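Local coordinates for protein cytochrome P450 CYP260B1 (Sorangium cellulosum, PDB 5HIW) that belongs to the cytochrome P450 family and binds a haem (protoporphyrin IX containing iron) within a mostly helical fold, at residues V135-L139 / F140-E144; P93-I96 / S97-E101; V352-L355 / L356-F359. All blocks are in the same frame, centred on the assembly; numbering follows the deposited sequence.

Contact 1 of 3, residues V135-L139 / F140-E144; sequences VTSAL and FGLPE
Leu139 CB sits over one face of the Phe140 ring, 4.1 Å from its centroid and only 10° off the normal, a CH-pi contact between neighbours in sequence. At the ring's edge, in its plane, lies the methyl of Thr136, with CG2 4.0 Å from Phe140 CD2; the two side chains meet at a slant. The contact is a Schellman-type turn at the C-terminal end of helix 130-140, the E helix of the P450 fold. With CG beside its own backbone N (chi1 -57°), Phe140 lays its ring back along the last turn, where Leu139 CB meets a face and the Thr136 methyl an edge. The same ring packs outward on Val222, Leu225 and Ile226 of helix 218-229 and on Leu199, Leu200 and Ile203 of helix 199-209, near the haem. Thr136 OG1 turns back along its helix to hydrogen-bond Pro132 O.

In the backbone, Phe140 N donates to Thr136 O at 3.2 Å, an ordinary helical bond. Gly141 then takes a positive phi of 73°, a value that favours glycine, and the chain reverses so that Leu142 N reaches Ser137 O at 2.9 Å. This six-to-one bond and the glycine's phi mark the motif; Gly141 N stands 3.8 Å from Ala138 O, where a five-to-two bond would fall. The reversal also brings Leu142 against the helix, its CB 3.8 Å from Ser137 OG, while its side chain packs on Met180, Gln183, Leu184 and Ile187 of helix 167-191. A water ties the exit of the turn to the helix: it lies 2.8 Å from Ser137 OG and donates to Pro143 O at 2.9 Å.

Contact 2 of 3, residues P93-I96 / S97-E101; sequences PRVI and SRYEE
The opening turns of helix 93-113, the D helix of the P450 fold, place Arg94 beside Arg98 and Val95 beside Tyr99, each pair one turn apart. The two arginines run the same way from the helix, and each bends at chi3. Arg94 NH1 comes over one face of the Arg98 guanidinium, with the two planes 45° apart. The modelled 2.8 Å between Arg94 NH1 and Arg98 NH1 is short for two donors, and its exact value is doubtful. What gathers them is Glu202 on helix 199-209, whose carboxylate forms a salt bridge with each.

Val95 CG1, anti to its backbone N (chi1 174°), meets the Tyr99 ring at its edge and in its plane, 3.6 Å from CD2. Tyr99 OH is hydrogen-bonded to Asp197 O, which fixes the far end of the ring. In the backbone, Ser97 N donates to Pro93 O at 3.0 Å and Tyr99 N to Val95 O at 2.9 Å, the i to i+4 bonds of an alpha-helix. Val95 and Tyr99 pack on helix 199-209, Ile96 and Glu100 on helix 341-358, so the start of the P450 D helix is wedged between these two helices.

Contact 3 of 3, residues V352-L355 / L356-F359; sequences VSLL and LERF
Leu355 swings CG anti to its backbone N (chi1 -179°), while Phe359 keeps CG beside its own N (chi1 -65°), and these torsions, with chi2 of Leu355, bring Leu355 CD1 to 3.8 Å from Phe359 CD2. The leucine branch thus meets one corner of the ring with the side chains at a slant. Leu355 O lies at the edge of the same ring, near its plane, 3.5 Å from Phe359 CD2.

One turn earlier, Val352 and Leu356 run alongside each other, Val352 CG1 4.0 Å from Leu356 CD1. Val352 and Leu355 carry this apolar side onto Leu240, Leu241 and Leu244 of helix 232-245.

At Leu354 and Glu357 a water joins in. Leu354, which packs on Ala108 and Arg109 of helix 93-113, brings CD2 to 3.6 Å from Glu357 OE1, and the water donates both to Leu354 O, at 2.8 Å, and weakly to that carboxylate oxygen.

The backbone bonds become less regular toward the end. Arg358 N donates to Leu354 O at 3.2 Å from above the carbonyl plane, 36° out of it, and weakly to Leu355 O. The latter oxygen receives Phe359 N as well, at 3.0 Å, so it serves two donors just where Phe359 becomes the first residue to leave helical angles. Bent, shared bonds of this kind are typical of a helix C-terminus, here that of helix 341-358, the L helix of the P450 four-helix core.

All three contacts are local, along one helix of the P450 fold or round its end: contact 2 opens the D helix, contact 1 closes the E helix and contact 3 closes the L helix. Contact 1 is buried; contacts 2 and 3 are partly buried, contact 2 the more exposed. Contacts 1 and 2 pack directly, Leu139 CD2 lying 3.8 Å from Tyr99 CB, and both lean on helix 199-209. Contact 3 touches neither, but its Leu354 packs on a later part of helix 93-113, which contact 2 begins. Charge gathers in contact 2. The helix ends of contacts 1 and 3 both share carbonyls and each holds a bridging water, but only contact 1 turns on a glycine.

Contact 1 of 3, residues V135-L139 / F140-E144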
loop_
_atom_site.group_PDB
_atom_site.type_symbol
_atom_site.label_atom_id
_atom_site.label_comp_id
_atom_site.label_asym_id
_atom_site.label_seq_id
_atom_site.Cartn_x
_atom_site.Cartn_y
_atom_site.Cartn_z
ATOM N N VAL A 135 13.033 1.025 -7.577
ATOM C CA VAL A 135 12.209 0.133 -8.434
ATOM C C VAL A 135 11.351 0.874 -9.400
ATOM O O VAL A 135 11.198 0.464 -10.557
ATOM C CB VAL A 135 11.372 -0.852 -7.545
ATOM C CG1 VAL A 135 10.209 -1.473 -8.375
ATOM C CG2 VAL A 135 12.245 -1.883 -6.888
ATOM N N THR A 136 10.744 1.996 -9.006
ATOM C CA THR A 136 9.780 2.668 -9.806
ATOM C C THR A 136 10.462 3.243 -11.063
ATOM O O THR A 136 9.931 3.112 -12.138
ATOM C CB THR A 136 9.147 3.882 -9.033
ATOM O OG1 THR A 136 8.584 3.391 -7.797
ATOM C CG2 THR A 136 8.104 4.699 -9.867
ATOM N N SER A 137 11.585 3.925 -10.890
ATOM C CA SER A 137 12.301 4.490 -12.060
ATOM C C SER A 137 12.747 3.378 -13.004
ATOM O O SER A 137 12.576 3.521 -14.207
ATOM C CB SER A 137 13.492 5.363 -11.642
ATOM O OG SER A 137 12.914 6.592 -11.145
ATOM N N ALA A 138 13.255 2.297 -12.464
ATOM C CA ALA A 138 13.722 1.169 -13.308
ATOM C C ALA A 138 12.626 0.470 -14.055
ATOM O O ALA A 138 12.812 0.101 -15.228
ATOM C CB ALA A 138 14.475 0.196 -12.532
ATOM N N LEU A 139 11.505 0.232 -13.387
ATOM C CA LEU A 139 10.314 -0.318 -14.070
ATOM C C LEU A 139 9.829 0.528 -15.214
ATOM O O LEU A 139 9.339 -0.022 -16.192
ATOM C CB LEU A 139 9.124 -0.549 -13.150
ATOM C CG LEU A 139 9.256 -1.693 -12.149
ATOM C CD1 LEU A 139 8.059 -1.715 -11.185
ATOM C CD2 LEU A 139 9.330 -3.078 -12.791
ATOM N N PHE A 140 9.860 1.859 -15.070
ATOM C CA PHE A 140 9.223 2.689 -16.024
ATOM C C PHE A 140 10.156 3.504 -16.946
ATOM O O PHE A 140 9.652 4.365 -17.681
ATOM C CB PHE A 140 8.151 3.560 -15.371
ATOM C CG PHE A 140 7.076 2.779 -14.618
ATOM C CD1 PHE A 140 6.199 1.911 -15.309
ATOM C CD2 PHE A 140 6.928 2.885 -13.232
ATOM C CE1 PHE A 140 5.215 1.200 -14.612
ATOM C CE2 PHE A 140 5.999 2.168 -12.543
ATOM C CZ PHE A 140 5.093 1.340 -13.231
ATOM N N GLY A 141 11.431 3.169 -16.950
ATOM C CA GLY A 141 12.425 3.710 -17.910
ATOM C C GLY A 141 12.741 5.155 -17.555
ATOM O O GLY A 141 13.177 5.902 -18.406
ATOM N N LEU A 142 12.504 5.545 -16.306
ATOM C CA LEU A 142 12.871 6.903 -15.878
ATOM C C LEU A 142 14.326 6.948 -15.554
ATOM O O LEU A 142 14.878 6.079 -14.928
ATOM C CB LEU A 142 12.012 7.404 -14.723
ATOM C CG LEU A 142 10.543 7.590 -14.979
ATOM C CD1 LEU A 142 9.702 7.615 -13.677
ATOM C CD2 LEU A 142 10.289 8.871 -15.749
ATOM N N PRO A 143 14.965 8.049 -15.871
ATOM C CA PRO A 143 16.415 8.159 -15.720
ATOM C C PRO A 143 16.868 8.165 -14.297
ATOM O O PRO A 143 16.252 8.849 -13.511
ATOM C CB PRO A 143 16.755 9.544 -16.368
ATOM C CG PRO A 143 15.462 10.090 -16.868
ATOM C CD PRO A 143 14.309 9.196 -16.471
ATOM N N GLU A 144 17.964 7.498 -13.992
ATOM C CA GLU A 144 18.529 7.480 -12.702
ATOM C C GLU A 144 18.854 8.894 -12.203
ATOM O O GLU A 144 18.668 9.165 -11.027
ATOM C CB GLU A 144 19.782 6.630 -12.628
ATOM C CG GLU A 144 20.472 6.832 -11.277
ATOM C CD GLU A 144 21.042 5.612 -10.614
ATOM O OE1 GLU A 144 20.674 4.468 -10.987
ATOM O OE2 GLU A 144 21.882 5.852 -9.705
HETATM O O HOH W 1 13.742 9.092 -12.080
#

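Contact 2 of 3, residues P93-I96 / S97-E101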
loop_
_atom_site.group_PDB
_atom_site.type_symbol
_atom_site.label_atom_id
_atom_site.label_comp_id
_atom_site.label_asym_id
_atom_site.label_seq_id
_atom_site.Cartn_x
_atom_site.Cartn_y
_atom_site.Cartn_z
ATOM N N PRO A 93 1.553 -13.183 -13.561
ATOM C CA PRO A 93 2.697 -13.870 -12.973
ATOM C C PRO A 93 3.919 -13.919 -13.874
ATOM O O PRO A 93 5.037 -13.743 -13.434
ATOM C CB PRO A 93 2.144 -15.276 -12.653
ATOM C CG PRO A 93 0.726 -14.976 -12.317
ATOM C CD PRO A 93 0.295 -13.926 -13.318
ATOM N N ARG A 94 3.736 -14.129 -15.151
ATOM C CA ARG A 94 4.890 -14.016 -16.063
ATOM C C ARG A 94 5.606 -12.653 -15.943
ATOM O O ARG A 94 6.834 -12.605 -15.970
ATOM C CB ARG A 94 4.350 -14.134 -17.490
ATOM C CG ARG A 94 5.462 -13.940 -18.524
ATOM C CD ARG A 94 4.834 -13.821 -19.935
ATOM N NE ARG A 94 3.961 -12.651 -20.189
ATOM C CZ ARG A 94 4.366 -11.384 -20.356
ATOM N NH1 ARG A 94 5.627 -11.042 -20.241
ATOM N NH2 ARG A 94 3.480 -10.436 -20.639
ATOM N N VAL A 95 4.840 -11.554 -15.864
ATOM C CA VAL A 95 5.446 -10.195 -15.830
ATOM C C VAL A 95 6.177 -9.998 -14.500
ATOM O O VAL A 95 7.328 -9.472 -14.447
ATOM C CB VAL A 95 4.362 -9.108 -16.025
ATOM C CG1 VAL A 95 5.003 -7.736 -15.827
ATOM C CG2 VAL A 95 3.701 -9.175 -17.414
ATOM N N ILE A 96 5.525 -10.452 -13.427
ATOM C CA ILE A 96 6.066 -10.331 -12.107
ATOM C C ILE A 96 7.390 -11.034 -12.078
ATOM O O ILE A 96 8.344 -10.500 -11.586
ATOM C CB ILE A 96 5.093 -10.779 -10.995
ATOM C CG1 ILE A 96 3.779 -10.031 -11.000
ATOM C CG2 ILE A 96 5.827 -10.848 -9.685
ATOM C CD1 ILE A 96 3.927 -8.576 -10.630
ATOM N N SER A 97 7.508 -12.272 -12.570
ATOM C CA SER A 97 8.771 -12.964 -12.494
ATOM C C SER A 97 9.818 -12.285 -13.391
ATOM O O SER A 97 10.984 -12.181 -13.016
ATOM C CB SER A 97 8.577 -14.423 -13.025
ATOM O OG SER A 97 9.802 -15.046 -13.172
ATOM N N ARG A 98 9.364 -11.785 -14.528
ATOM C CA ARG A 98 10.298 -11.083 -15.436
ATOM C C ARG A 98 10.986 -9.941 -14.740
ATOM O O ARG A 98 12.221 -9.783 -14.869
ATOM C CB ARG A 98 9.556 -10.500 -16.645
ATOM C CG ARG A 98 10.508 -9.734 -17.589
ATOM C CD ARG A 98 9.794 -9.469 -18.938
ATOM N NE ARG A 98 9.424 -10.818 -19.397
ATOM C CZ ARG A 98 8.614 -11.141 -20.408
ATOM N NH1 ARG A 98 8.073 -10.201 -21.207
ATOM N NH2 ARG A 98 8.370 -12.448 -20.621
ATOM N N TYR A 99 10.173 -9.151 -14.070
ATOM C CA TYR A 99 10.696 -7.947 -13.344
ATOM C C TYR A 99 11.315 -8.219 -12.013
ATOM O O TYR A 99 12.226 -7.485 -11.574
ATOM C CB TYR A 99 9.679 -6.811 -13.379
ATOM C CG TYR A 99 9.570 -6.387 -14.828
ATOM C CD1 TYR A 99 10.659 -5.773 -15.478
ATOM C CD2 TYR A 99 8.418 -6.623 -15.551
ATOM C CE1 TYR A 99 10.590 -5.464 -16.826
ATOM C CE2 TYR A 99 8.348 -6.360 -16.880
ATOM C CZ TYR A 99 9.436 -5.766 -17.527
ATOM O OH TYR A 99 9.349 -5.455 -18.876
ATOM N N GLU A 100 10.962 -9.356 -11.421
ATOM C CA GLU A 100 11.810 -9.864 -10.373
ATOM C C GLU A 100 13.240 -9.994 -10.797
ATOM O O GLU A 100 14.191 -9.559 -10.065
ATOM C CB GLU A 100 11.259 -11.199 -9.804
ATOM C CG GLU A 100 12.237 -11.953 -8.892
ATOM C CD GLU A 100 11.580 -13.046 -8.006
ATOM O OE1 GLU A 100 10.371 -13.208 -8.029
ATOM O OE2 GLU A 100 12.267 -13.713 -7.239
ATOM N N GLU A 101 13.457 -10.619 -11.950
ATOM C CA GLU A 101 14.820 -10.886 -12.343
ATOM C C GLU A 101 15.478 -9.630 -12.915
ATOM O O GLU A 101 16.641 -9.340 -12.661
ATOM C CB GLU A 101 14.852 -12.027 -13.381
ATOM C CG GLU A 101 16.257 -12.403 -13.828
ATOM C CD GLU A 101 16.847 -11.542 -14.952
ATOM O OE1 GLU A 101 16.114 -10.848 -15.702
ATOM O OE2 GLU A 101 18.089 -11.603 -15.082
#

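Contact 3 of 3, residues V352-L355 / L356-F359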
loop_
_atom_site.group_PDB
_atom_site.type_symbol
_atom_site.label_atom_id
_atom_site.label_comp_id
_atom_site.label_asym_id
_atom_site.label_seq_id
_atom_site.Cartn_x
_atom_site.Cartn_y
_atom_site.Cartn_z
ATOM N N VAL A 352 13.334 -8.351 1.255
ATOM C CA VAL A 352 13.560 -8.818 2.595
ATOM C C VAL A 352 14.418 -10.052 2.644
ATOM O O VAL A 352 15.288 -10.165 3.531
ATOM C CB VAL A 352 12.231 -8.906 3.382
ATOM C CG1 VAL A 352 12.435 -9.652 4.663
ATOM C CG2 VAL A 352 11.721 -7.525 3.673
ATOM N N SER A 353 14.255 -10.962 1.690
ATOM C CA SER A 353 15.145 -12.121 1.591
ATOM C C SER A 353 16.646 -11.741 1.415
ATOM O O SER A 353 17.513 -12.283 2.085
ATOM C CB SER A 353 14.688 -13.123 0.525
ATOM O OG SER A 353 14.577 -12.577 -0.769
ATOM N N LEU A 354 16.896 -10.742 0.621
ATOM C CA LEU A 354 18.253 -10.279 0.406
ATOM C C LEU A 354 18.839 -9.611 1.601
ATOM O O LEU A 354 20.052 -9.781 1.882
ATOM C CB LEU A 354 18.312 -9.402 -0.817
ATOM C CG LEU A 354 18.158 -10.182 -2.109
ATOM C CD1 LEU A 354 18.046 -9.244 -3.280
ATOM C CD2 LEU A 354 19.262 -11.183 -2.330
ATOM N N LEU A 355 18.023 -8.847 2.309
ATOM C CA LEU A 355 18.456 -8.139 3.540
ATOM C C LEU A 355 18.790 -9.161 4.605
ATOM O O LEU A 355 19.851 -9.084 5.279
ATOM C CB LEU A 355 17.331 -7.237 4.025
ATOM C CG LEU A 355 17.593 -6.402 5.273
ATOM C CD1 LEU A 355 18.643 -5.337 4.996
ATOM C CD2 LEU A 355 16.309 -5.757 5.787
ATOM N N LEU A 356 17.906 -10.148 4.754
ATOM C CA LEU A 356 18.044 -11.198 5.822
ATOM C C LEU A 356 19.277 -12.023 5.563
ATOM O O LEU A 356 20.062 -12.267 6.486
ATOM C CB LEU A 356 16.800 -12.131 5.950
ATOM C CG LEU A 356 15.532 -11.492 6.490
ATOM C CD1 LEU A 356 14.452 -12.563 6.505
ATOM C CD2 LEU A 356 15.660 -10.854 7.868
ATOM N N GLU A 357 19.513 -12.384 4.309
ATOM C CA GLU A 357 20.613 -13.295 4.062
ATOM C C GLU A 357 21.945 -12.558 4.212
ATOM O O GLU A 357 22.954 -13.172 4.510
ATOM C CB GLU A 357 20.512 -13.970 2.705
ATOM C CG GLU A 357 21.320 -13.303 1.625
ATOM C CD GLU A 357 21.550 -14.193 0.424
ATOM O OE1 GLU A 357 21.211 -13.752 -0.704
ATOM O OE2 GLU A 357 22.064 -15.321 0.634
ATOM N N ARG A 358 21.943 -11.257 3.966
ATOM C CA ARG A 358 23.156 -10.453 4.058
ATOM C C ARG A 358 23.519 -10.068 5.499
ATOM O O ARG A 358 24.681 -9.858 5.795
ATOM C CB ARG A 358 23.016 -9.206 3.228
ATOM C CG ARG A 358 24.328 -8.427 3.075
ATOM C CD ARG A 358 25.283 -9.204 2.172
ATOM N NE ARG A 358 26.614 -8.607 2.101
ATOM C CZ ARG A 358 27.513 -8.599 3.098
ATOM N NH1 ARG A 358 27.259 -9.157 4.288
ATOM N NH2 ARG A 358 28.695 -8.009 2.904
ATOM N N PHE A 359 22.537 -9.952 6.376
ATOM C CA PHE A 359 22.766 -9.515 7.736
ATOM C C PHE A 359 22.261 -10.580 8.684
ATOM O O PHE A 359 21.208 -10.447 9.305
ATOM C CB PHE A 359 22.111 -8.158 7.959
ATOM C CG PHE A 359 22.731 -7.076 7.123
ATOM C CD1 PHE A 359 24.004 -6.611 7.429
ATOM C CD2 PHE A 359 22.070 -6.535 6.033
ATOM C CE1 PHE A 359 24.597 -5.643 6.668
ATOM C CE2 PHE A 359 22.682 -5.591 5.253
ATOM C CZ PHE A 359 23.950 -5.134 5.576
HETATM O O HOH W 2 21.903 -10.766 0.042
#